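Local coordinates for protein 5-carboxyvanillate decarboxylase (Sphingomonas paucimobilis, PDB 4L6D) that probably removes the carboxyl group from 5-carboxyvanillate to give vanillate, as a manganese-binding decarboxylase built on the amidohydrolase barrel, at residues Q181-R184 with A185-Y189; K320-A324 with G325-A329; L61-M64 with D65-G68. All coordinates share one frame; numbering follows the deposited sequence. Where two conformers were deposited one is given.

Contact 1 is largely buried, in the loop between strand 171-174 and helix 197-211, where the second subunit packs against it; contact 2 lies within helix 317-331 and contact 3 covers the end of helix 59-67, both untouched by another chain of the assembly. Contact 2 is partly buried, N327 bonding to P289 O and V292 O near the last strand; contact 3 is mostly surface. In contact 1 water joins a charged pair beside a 3-10 turn; in contact 2 backbone bonds spanning five residues make a pi-type turn; in contact 3 a carbonyl takes both the backbone N and side-chain amide of N67. Contacts 2 and 3 have centres about 18 Å apart.

Contact 1. Residues Q181-R184 with A185-Y189; sequences QIDR and AFRDY
F186 brings the edge of its ring to the backbone of I182: CD1 of F186 lies 3.1 Å from I182 O, which sits in the plane of the ring. The same ring reaches the I182 side chain more loosely, F186 CE1 to I182 CD1 at 4.3 Å. The chain here makes a 3-10 turn in which F186 N donates to D183 O at 2.9 Å, approaching from well above the carbonyl plane, while the bond from A185 N to I182 O is weak.

D183 and R187 run side by side. D183 CG stands between its backbone N and carbonyl carbon (chi1 64°), and a bend at chi2 of R187 (-91°) brings the guanidinium alongside, its plane 66° from the carboxylate. The direct salt bridge is long, 3.8 Å from D183 OD2 to R187 NH2. Water 2 joins the pair more closely, donating to D183 OD1 and accepting from R187 NE, both at 2.8 Å; R187 NH2 also donates to A29 O.

In this loop between strand 171-174 and helix 197-211, I182 and F186 rest on E201 and I200 of that helix, while A185 packs on I182 of the second subunit and D188 forms a salt bridge with its R208.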
ATOM      1  N   GLN A 181       2.305  -5.675  15.208  1.00  7.05           N
ATOM      2  CA  GLN A 181       1.234  -4.694  15.184  1.00  9.36           C
ATOM      3  C   GLN A 181       0.228  -5.005  14.088  1.00 11.06           C
ATOM      4  O   GLN A 181      -0.949  -4.652  14.204  1.00  9.17           O
ATOM      5  CB  GLN A 181       1.804  -3.294  14.967  1.00 11.64           C
ATOM      6  CG  GLN A 181       2.772  -2.868  16.068  1.00  9.42           C
ATOM      7  CD  GLN A 181       2.962  -1.365  16.114  1.00 11.80           C
ATOM      8  OE1 GLN A 181       2.008  -0.603  15.942  1.00 12.91           O
ATOM      9  NE2 GLN A 181       4.189  -0.928  16.362  1.00  9.93           N
ATOM     10  N   ILE A 182       0.688  -5.655  13.020  1.00  8.04           N
ATOM     11  CA  ILE A 182      -0.157  -5.850  11.842  1.00  9.05           C
ATOM     12  C   ILE A 182      -0.188  -7.286  11.305  1.00  8.63           C
ATOM     13  O   ILE A 182      -0.916  -7.568  10.352  1.00  8.75           O
ATOM     14  CB  ILE A 182       0.242  -4.896  10.685  1.00  6.23           C
ATOM     15  CG1 ILE A 182       1.728  -5.064  10.329  1.00  6.65           C
ATOM     16  CG2 ILE A 182      -0.049  -3.456  11.068  1.00  6.46           C
ATOM     17  CD1 ILE A 182       2.117  -4.473   8.970  1.00  7.46           C
ATOM     18  N   ASP A 183       0.574  -8.199  11.902  1.00  9.11           N
ATOM     19  CA  ASP A 183       0.748  -9.507  11.266  1.00  9.02           C
ATOM     20  C   ASP A 183      -0.479 -10.416  11.175  1.00  8.77           C
ATOM     21  O   ASP A 183      -0.490 -11.328  10.356  1.00  8.35           O
ATOM     22  CB  ASP A 183       1.958 -10.277  11.832  1.00  8.53           C
ATOM     23  CG  ASP A 183       1.808 -10.643  13.301  1.00 10.15           C
ATOM     24  OD1 ASP A 183       0.686 -10.660  13.840  1.00 12.39           O
ATOM     25  OD2 ASP A 183       2.844 -10.930  13.925  1.00  9.98           O
ATOM     26  N   ARG A 184      -1.504 -10.176  11.994  1.00  7.60           N
ATOM     27  CA  ARG A 184      -2.697 -11.028  11.994  1.00  8.68           C
ATOM     28  C   ARG A 184      -3.329 -11.150  10.604  1.00  7.87           C
ATOM     29  O   ARG A 184      -3.859 -12.206  10.249  1.00  9.26           O
ATOM     30  CB  ARG A 184      -3.733 -10.503  12.994  1.00 14.66           C
ATOM     31  CG  ARG A 184      -3.496 -10.908  14.441  1.00 21.34           C
ATOM     32  CD  ARG A 184      -4.507 -10.232  15.382  1.00 27.65           C
ATOM     33  NE  ARG A 184      -5.894 -10.410  14.945  1.00 30.45           N
ATOM     34  CZ  ARG A 184      -6.931  -9.730  15.435  1.00 33.28           C
ATOM     35  NH1 ARG A 184      -6.744  -8.820  16.384  1.00 32.58           N
ATOM     36  NH2 ARG A 184      -8.158  -9.953  14.976  1.00 35.00           N
ATOM     37  N   ALA A 185      -3.255 -10.075   9.823  1.00  7.49           N
ATOM     38  CA  ALA A 185      -3.873 -10.036   8.493  1.00 10.99           C
ATOM     39  C   ALA A 185      -3.019 -10.648   7.384  1.00  7.91           C
ATOM     40  O   ALA A 185      -3.438 -10.689   6.217  1.00  8.43           O
ATOM     41  CB  ALA A 185      -4.249  -8.606   8.123  1.00  7.15           C
ATOM     42  N   PHE A 186      -1.827 -11.118   7.741  1.00  7.31           N
ATOM     43  CA  PHE A 186      -0.858 -11.589   6.751  1.00  7.72           C
ATOM     44  C   PHE A 186      -0.431 -13.039   6.959  1.00  8.03           C
ATOM     45  O   PHE A 186       0.643 -13.436   6.508  1.00 10.66           O
ATOM     46  CB  PHE A 186       0.374 -10.672   6.734  1.00  7.91           C
ATOM     47  CG  PHE A 186       0.043  -9.240   6.406  1.00  6.77           C
ATOM     48  CD1 PHE A 186      -0.376  -8.375   7.405  1.00  7.44           C
ATOM     49  CD2 PHE A 186       0.111  -8.773   5.108  1.00  8.15           C
ATOM     50  CE1 PHE A 186      -0.720  -7.062   7.116  1.00  8.21           C
ATOM     51  CE2 PHE A 186      -0.223  -7.452   4.811  1.00  8.64           C
ATOM     52  CZ  PHE A 186      -0.633  -6.601   5.823  1.00  7.33           C
ATOM     53  N   ARG A 187      -1.278 -13.817   7.630  1.00  7.44           N
ATOM     54  CA  ARG A 187      -1.001 -15.228   7.916  1.00  8.28           C
ATOM     55  C   ARG A 187      -1.517 -16.178   6.833  1.00 10.53           C
ATOM     56  O   ARG A 187      -1.275 -17.385   6.904  1.00 13.67           O
ATOM     57  CB  ARG A 187      -1.607 -15.628   9.266  1.00  9.19           C
ATOM     58  CG  ARG A 187      -0.959 -14.962  10.482  1.00 16.03           C
ATOM     59  CD  ARG A 187       0.185 -15.796  11.045  1.00 21.95           C
ATOM     60  NE  ARG A 187       0.907 -15.083  12.098  1.00 20.58           N
ATOM     61  CZ  ARG A 187       2.095 -15.447  12.569  1.00 22.37           C
ATOM     62  NH1 ARG A 187       2.705 -16.521  12.085  1.00 20.38           N
ATOM     63  NH2 ARG A 187       2.682 -14.724  13.513  1.00 22.13           N
ATOM     64  N   ASP A 188      -2.231 -15.647   5.842  1.00  9.27           N
ATOM     65  CA  ASP A 188      -2.863 -16.494   4.823  1.00  9.27           C
ATOM     66  C   ASP A 188      -2.346 -16.200   3.420  1.00  8.11           C
ATOM     67  O   ASP A 188      -1.872 -15.095   3.137  1.00  8.03           O
ATOM     68  CB  ASP A 188      -4.380 -16.321   4.847  1.00 10.27           C
ATOM     69  CG  ASP A 188      -4.988 -16.779   6.148  1.00 14.79           C
ATOM     70  OD1 ASP A 188      -4.808 -17.966   6.492  1.00 20.38           O
ATOM     71  OD2 ASP A 188      -5.626 -15.954   6.836  1.00 15.93           O
ATOM     72  N   TYR A 189      -2.433 -17.207   2.551  1.00  8.61           N
ATOM     73  CA  TYR A 189      -2.128 -17.052   1.127  1.00  8.49           C
ATOM     74  C   TYR A 189      -0.706 -16.577   0.836  1.00  8.39           C
ATOM     75  O   TYR A 189      -0.462 -15.950  -0.194  1.00  9.92           O
ATOM     76  CB  TYR A 189      -3.158 -16.124   0.444  1.00 10.70           C
ATOM     77  CG  TYR A 189      -4.567 -16.316   0.952  1.00  8.96           C
ATOM     78  CD1 TYR A 189      -5.162 -17.572   0.961  1.00  9.01           C
ATOM     79  CD2 TYR A 189      -5.291 -15.250   1.468  1.00  9.39           C
ATOM     80  CE1 TYR A 189      -6.445 -17.757   1.450  1.00  8.87           C
ATOM     81  CE2 TYR A 189      -6.579 -15.427   1.961  1.00  8.32           C
ATOM     82  CZ  TYR A 189      -7.145 -16.680   1.950  1.00  8.81           C
ATOM     83  OH  TYR A 189      -8.412 -16.857   2.441  1.00 10.35           O
TER
HETATM   84  O   HOH W   1       2.946 -12.763  15.904  1.00 15.09           O
HETATM   85  O   HOH W   2      -0.261 -13.287  13.865  1.00 23.78           O
HETATM   86  O   HOH W   3      -4.236 -13.669   7.905  1.00  9.52           O

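Contact 2. Residues K320-A324 with G325-A329; sequences KAMVA and GGNAA
The contact is a local one between successive turns of a single helix, 317-331, the last of the chain, which packs where strands 5-11 and 292-293 come together. The two short pieces do not run straight on: their axes are inclined at 50°, and the hydrogen bonding changes where they join. A321 O accepts from both G325 N and G326 N, at 3.1 Å and 2.9 Å respectively. The second of these is the straighter, 166° at the hydrogen. N327 N donates to M322 O at 2.9 Å, lying in the carbonyl plane on a lone pair. G325 N keeps the alpha-helical spacing of four residues, whereas G326 N to A321 O and N327 N to M322 O span five; these two define a pi-type turn inside an otherwise alpha-helical segment. Water 4 accompanies the widening, accepting from A328 N at 2.8 Å and lying within hydrogen-bonding distance of M322 O.

In the (beta/alpha)8 barrel of the amidohydrolase fold, this widened turn lies beside the first and last strands. V323 and A324 make backbone hydrogen bonds to W294 and I5, and A328 packs on I5, T7 and M293.

The side chains that meet are M322 and N327. N327 CG is held beside its backbone N, anti to the carbonyl carbon (chi1 -66°), which swings the amide back over the preceding turn; N327 OD1 comes 3.7 Å from M322 CB. With a bend at chi3, M322 CE also comes to 4.0 Å from N327 OD1. The amide is gripped at both ends by groups beyond the two pieces: ND2 donates to P289 O and V292 O, while OD1 accepts from R330 NH1. M322 itself packs against P289 and E290.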
ATOM      1  N   LYS A 320      18.377   6.450 -18.819  1.00  6.49           N
ATOM      2  CA  LYS A 320      18.574   5.021 -18.590  1.00  5.15           C
ATOM      3  C   LYS A 320      19.894   4.786 -17.862  1.00  5.87           C
ATOM      4  O   LYS A 320      19.959   3.949 -16.959  1.00  6.91           O
ATOM      5  CB  LYS A 320      18.564   4.257 -19.921  1.00  5.39           C
ATOM      6  CG  LYS A 320      18.583   2.747 -19.736  1.00  6.93           C
ATOM      7  CD  LYS A 320      18.804   2.024 -21.048  1.00  7.63           C
ATOM      8  CE  LYS A 320      17.563   2.073 -21.916  1.00  6.29           C
ATOM      9  NZ  LYS A 320      17.864   1.491 -23.271  1.00  7.67           N
ATOM     10  N   ALA A 321      20.937   5.528 -18.228  1.00  5.40           N
ATOM     11  CA  ALA A 321      22.233   5.382 -17.555  1.00  5.45           C
ATOM     12  C   ALA A 321      22.130   5.795 -16.085  1.00  7.18           C
ATOM     13  O   ALA A 321      22.757   5.179 -15.219  1.00  5.88           O
ATOM     14  CB  ALA A 321      23.300   6.193 -18.254  1.00  6.14           C
ATOM     15  N   MET A 322      21.347   6.837 -15.807  1.00  5.75           N
ATOM     16  CA  MET A 322      21.144   7.277 -14.424  1.00  5.88           C
ATOM     17  C   MET A 322      20.478   6.171 -13.616  1.00  5.72           C
ATOM     18  O   MET A 322      20.960   5.795 -12.541  1.00  5.92           O
ATOM     19  CB  MET A 322      20.297   8.555 -14.362  1.00  5.94           C
ATOM     20  CG  MET A 322      20.929   9.755 -15.061  1.00  6.19           C
ATOM     21  SD  MET A 322      19.768  11.095 -15.409  1.00  8.36           S
ATOM     22  CE  MET A 322      19.437  11.643 -13.742  1.00 10.00           C
ATOM     23  N   VAL A 323      19.388   5.624 -14.146  1.00  4.64           N
ATOM     24  CA  VAL A 323      18.656   4.573 -13.449  1.00  4.32           C
ATOM     25  C   VAL A 323      19.489   3.289 -13.315  1.00  4.34           C
ATOM     26  O   VAL A 323      19.529   2.674 -12.246  1.00  4.89           O
ATOM     27  CB  VAL A 323      17.312   4.292 -14.137  1.00  4.55           C
ATOM     28  CG1 VAL A 323      16.591   3.146 -13.442  1.00  6.49           C
ATOM     29  CG2 VAL A 323      16.457   5.560 -14.137  1.00  7.87           C
ATOM     30  N   ALA A 324      20.178   2.907 -14.391  1.00  4.81           N
ATOM     31  CA  ALA A 324      20.933   1.653 -14.394  1.00  4.62           C
ATOM     32  C   ALA A 324      22.096   1.658 -13.404  1.00  5.21           C
ATOM     33  O   ALA A 324      22.459   0.613 -12.870  1.00  5.86           O
ATOM     34  CB  ALA A 324      21.446   1.345 -15.795  1.00  6.74           C
ATOM     35  N   GLY A 325      22.706   2.816 -13.176  1.00  4.75           N
ATOM     36  CA  GLY A 325      23.875   2.855 -12.314  1.00  4.81           C
ATOM     37  C   GLY A 325      24.381   4.205 -11.853  1.00  5.52           C
ATOM     38  O   GLY A 325      25.038   4.281 -10.818  1.00  6.44           O
ATOM     39  N   GLY A 326      24.109   5.268 -12.607  1.00  5.00           N
ATOM     40  CA  GLY A 326      24.631   6.580 -12.269  1.00  5.80           C
ATOM     41  C   GLY A 326      24.143   7.093 -10.922  1.00  5.35           C
ATOM     42  O   GLY A 326      24.922   7.625 -10.114  1.00  6.69           O
ATOM     43  N   ASN A 327      22.848   6.954 -10.683  1.00  4.71           N
ATOM     44  CA  ASN A 327      22.276   7.373  -9.402  1.00  4.55           C
ATOM     45  C   ASN A 327      22.850   6.564  -8.236  1.00  5.52           C
ATOM     46  O   ASN A 327      23.196   7.129  -7.188  1.00  6.41           O
ATOM     47  CB  ASN A 327      20.751   7.252  -9.426  1.00  4.77           C
ATOM     48  CG  ASN A 327      20.099   8.209 -10.405  1.00  4.62           C
ATOM     49  OD1 ASN A 327      20.623   9.281 -10.710  1.00  5.99           O
ATOM     50  ND2 ASN A 327      18.934   7.822 -10.901  1.00  5.54           N
ATOM     51  N   ALA A 328      22.964   5.248  -8.422  1.00  5.53           N
ATOM     52  CA  ALA A 328      23.581   4.397  -7.408  1.00  5.46           C
ATOM     53  C   ALA A 328      25.019   4.815  -7.103  1.00  4.67           C
ATOM     54  O   ALA A 328      25.433   4.829  -5.945  1.00  6.03           O
ATOM     55  CB  ALA A 328      23.556   2.941  -7.849  1.00  6.61           C
ATOM     56  N   ALA A 329      25.795   5.134  -8.135  1.00  4.89           N
ATOM     57  CA  ALA A 329      27.180   5.528  -7.924  1.00  5.18           C
ATOM     58  C   ALA A 329      27.264   6.776  -7.045  1.00  7.17           C
ATOM     59  O   ALA A 329      28.127   6.873  -6.173  1.00  8.52           O
ATOM     60  CB  ALA A 329      27.866   5.759  -9.252  1.00  8.07           C
TER
HETATM   61  O   HOH W   4      21.486   3.858 -10.387  1.00  5.78           O

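Contact 3. Residues L61-M64 with D65-G68; sequences LAEM and DSNG
The carboxylate of E63 and the amide of N67 lie side by side and point the same way, their planes 68° apart. At the amide's edge, E63 O lies close to its plane and accepts from N67 ND2 at 2.8 Å; water 5 accepts from the same nitrogen and donates to E63 OE1 at 2.7 Å, spanning the carboxylate and the amide. With CG anti to the carbonyl carbon (chi1 -68°), N67 folds its amide back to the turn before it. E63 O also accepts from N67 N at 3.1 Å; a further bond, from S66 OG, rests on one of two modelled conformers and is doubtful.

This lies in the last turn of helix 59-67, where the N67 amide adds a bond to a carbonyl that already has its helical partner. G68 takes a positive phi (69°) and closes the helix as a Schellman motif. Just before it the bonding is regular alpha-helical, D65 N to L61 O and S66 N to A62 O.

The D65 side chain crosses L61, with D65 OD2 4.1 Å from L61 CG, and its OD1 forms a salt bridge with R110. On the neighbouring helix 303-311, M303 touches E63 and M64, A304 and V307 pack on N67, and R311 donates to N67 O.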
ATOM      1  N   LEU A  61      28.656 -14.376  -9.635  1.00  8.92           N
ATOM      2  CA  LEU A  61      29.526 -13.664 -10.565  1.00  7.50           C
ATOM      3  C   LEU A  61      29.374 -14.200 -11.997  1.00  9.45           C
ATOM      4  O   LEU A  61      29.408 -13.426 -12.956  1.00  9.83           O
ATOM      5  CB  LEU A  61      30.978 -13.758 -10.102  1.00 11.02           C
ATOM      6  CG  LEU A  61      31.984 -12.832 -10.776  1.00 12.24           C
ATOM      7  CD1 LEU A  61      31.574 -11.367 -10.654  1.00 14.69           C
ATOM      8  CD2 LEU A  61      33.353 -13.060 -10.147  1.00 11.62           C
ATOM      9  N   ALA A  62      29.207 -15.512 -12.141  1.00  8.44           N
ATOM     10  CA  ALA A  62      29.001 -16.089 -13.468  1.00  9.47           C
ATOM     11  C   ALA A  62      27.750 -15.501 -14.123  1.00 10.52           C
ATOM     12  O   ALA A  62      27.752 -15.188 -15.315  1.00  9.73           O
ATOM     13  CB  ALA A  62      28.910 -17.619 -13.392  1.00 12.88           C
ATOM     14  N   GLU A  63      26.693 -15.351 -13.335  1.00  8.40           N
ATOM     15  CA  GLU A  63      25.444 -14.784 -13.847  1.00  6.88           C
ATOM     16  C   GLU A  63      25.595 -13.294 -14.150  1.00  7.20           C
ATOM     17  O   GLU A  63      25.048 -12.791 -15.133  1.00  7.38           O
ATOM     18  CB  GLU A  63      24.309 -14.996 -12.849  1.00  8.72           C
ATOM     19  CG  GLU A  63      23.779 -16.403 -12.858  1.00 13.04           C
ATOM     20  CD  GLU A  63      22.813 -16.631 -14.001  1.00 23.37           C
ATOM     21  OE1 GLU A  63      21.756 -15.964 -14.022  1.00 28.09           O
ATOM     22  OE2 GLU A  63      23.115 -17.462 -14.882  1.00 33.27           O
ATOM     23  N   MET A  64      26.338 -12.581 -13.311  1.00  6.62           N
ATOM     24  CA  MET A  64      26.644 -11.188 -13.618  1.00  7.23           C
ATOM     25  C   MET A  64      27.378 -11.087 -14.946  1.00  6.71           C
ATOM     26  O   MET A  64      27.046 -10.257 -15.787  1.00  7.32           O
ATOM     27  CB  MET A  64      27.458 -10.543 -12.495  1.00  6.31           C
ATOM     28  CG  MET A  64      26.652 -10.341 -11.207  1.00  5.98           C
ATOM     29  SD  MET A  64      27.706 -10.045  -9.768  1.00  7.15           S
ATOM     30  CE  MET A  64      28.455  -8.475 -10.224  1.00  8.04           C
ATOM     31  N   ASP A  65      28.356 -11.958 -15.154  1.00  7.21           N
ATOM     32  CA  ASP A  65      29.136 -11.911 -16.379  1.00  8.25           C
ATOM     33  C   ASP A  65      28.296 -12.235 -17.618  1.00  8.48           C
ATOM     34  O   ASP A  65      28.406 -11.552 -18.641  1.00  9.91           O
ATOM     35  CB  ASP A  65      30.357 -12.836 -16.283  1.00  7.87           C
ATOM     36  CG  ASP A  65      31.422 -12.296 -15.342  1.00  9.74           C
ATOM     37  OD1 ASP A  65      31.420 -11.079 -15.079  1.00 10.58           O
ATOM     38  OD2 ASP A  65      32.263 -13.087 -14.873  1.00 13.26           O
ATOM     39  N   SER A  66      27.450 -13.257 -17.524  0.57  8.38           N
ATOM     40  CA  SER A  66      26.656 -13.663 -18.683  0.57  7.67           C
ATOM     41  C   SER A  66      25.594 -12.628 -19.047  0.57  7.98           C
ATOM     42  O   SER A  66      25.163 -12.562 -20.193  0.57  7.79           O
ATOM     43  CB  SER A  66      26.018 -15.043 -18.465  0.57  9.67           C
ATOM     44  OG  SER A  66      24.988 -14.984 -17.495  0.57 10.52           O
ATOM     45  N   ASN A  67      25.188 -11.811 -18.078  1.00  6.95           N
ATOM     46  CA  ASN A  67      24.168 -10.786 -18.322  1.00  6.66           C
ATOM     47  C   ASN A  67      24.705  -9.363 -18.425  1.00  7.25           C
ATOM     48  O   ASN A  67      23.938  -8.414 -18.597  1.00  8.09           O
ATOM     49  CB  ASN A  67      23.087 -10.850 -17.246  1.00  8.40           C
ATOM     50  CG  ASN A  67      22.262 -12.103 -17.343  1.00  8.44           C
ATOM     51  OD1 ASN A  67      21.363 -12.198 -18.184  1.00  7.85           O
ATOM     52  ND2 ASN A  67      22.560 -13.084 -16.489  1.00  7.11           N
ATOM     53  N   GLY A  68      26.021  -9.217 -18.314  1.00  6.75           N
ATOM     54  CA  GLY A  68      26.639  -7.903 -18.426  1.00  7.61           C
ATOM     55  C   GLY A  68      26.330  -6.978 -17.261  1.00  6.35           C
ATOM     56  O   GLY A  68      26.208  -5.768 -17.434  1.00 10.04           O
TER
HETATM   57  O   HOH W   5      21.235 -15.748 -16.694  1.00  9.90           O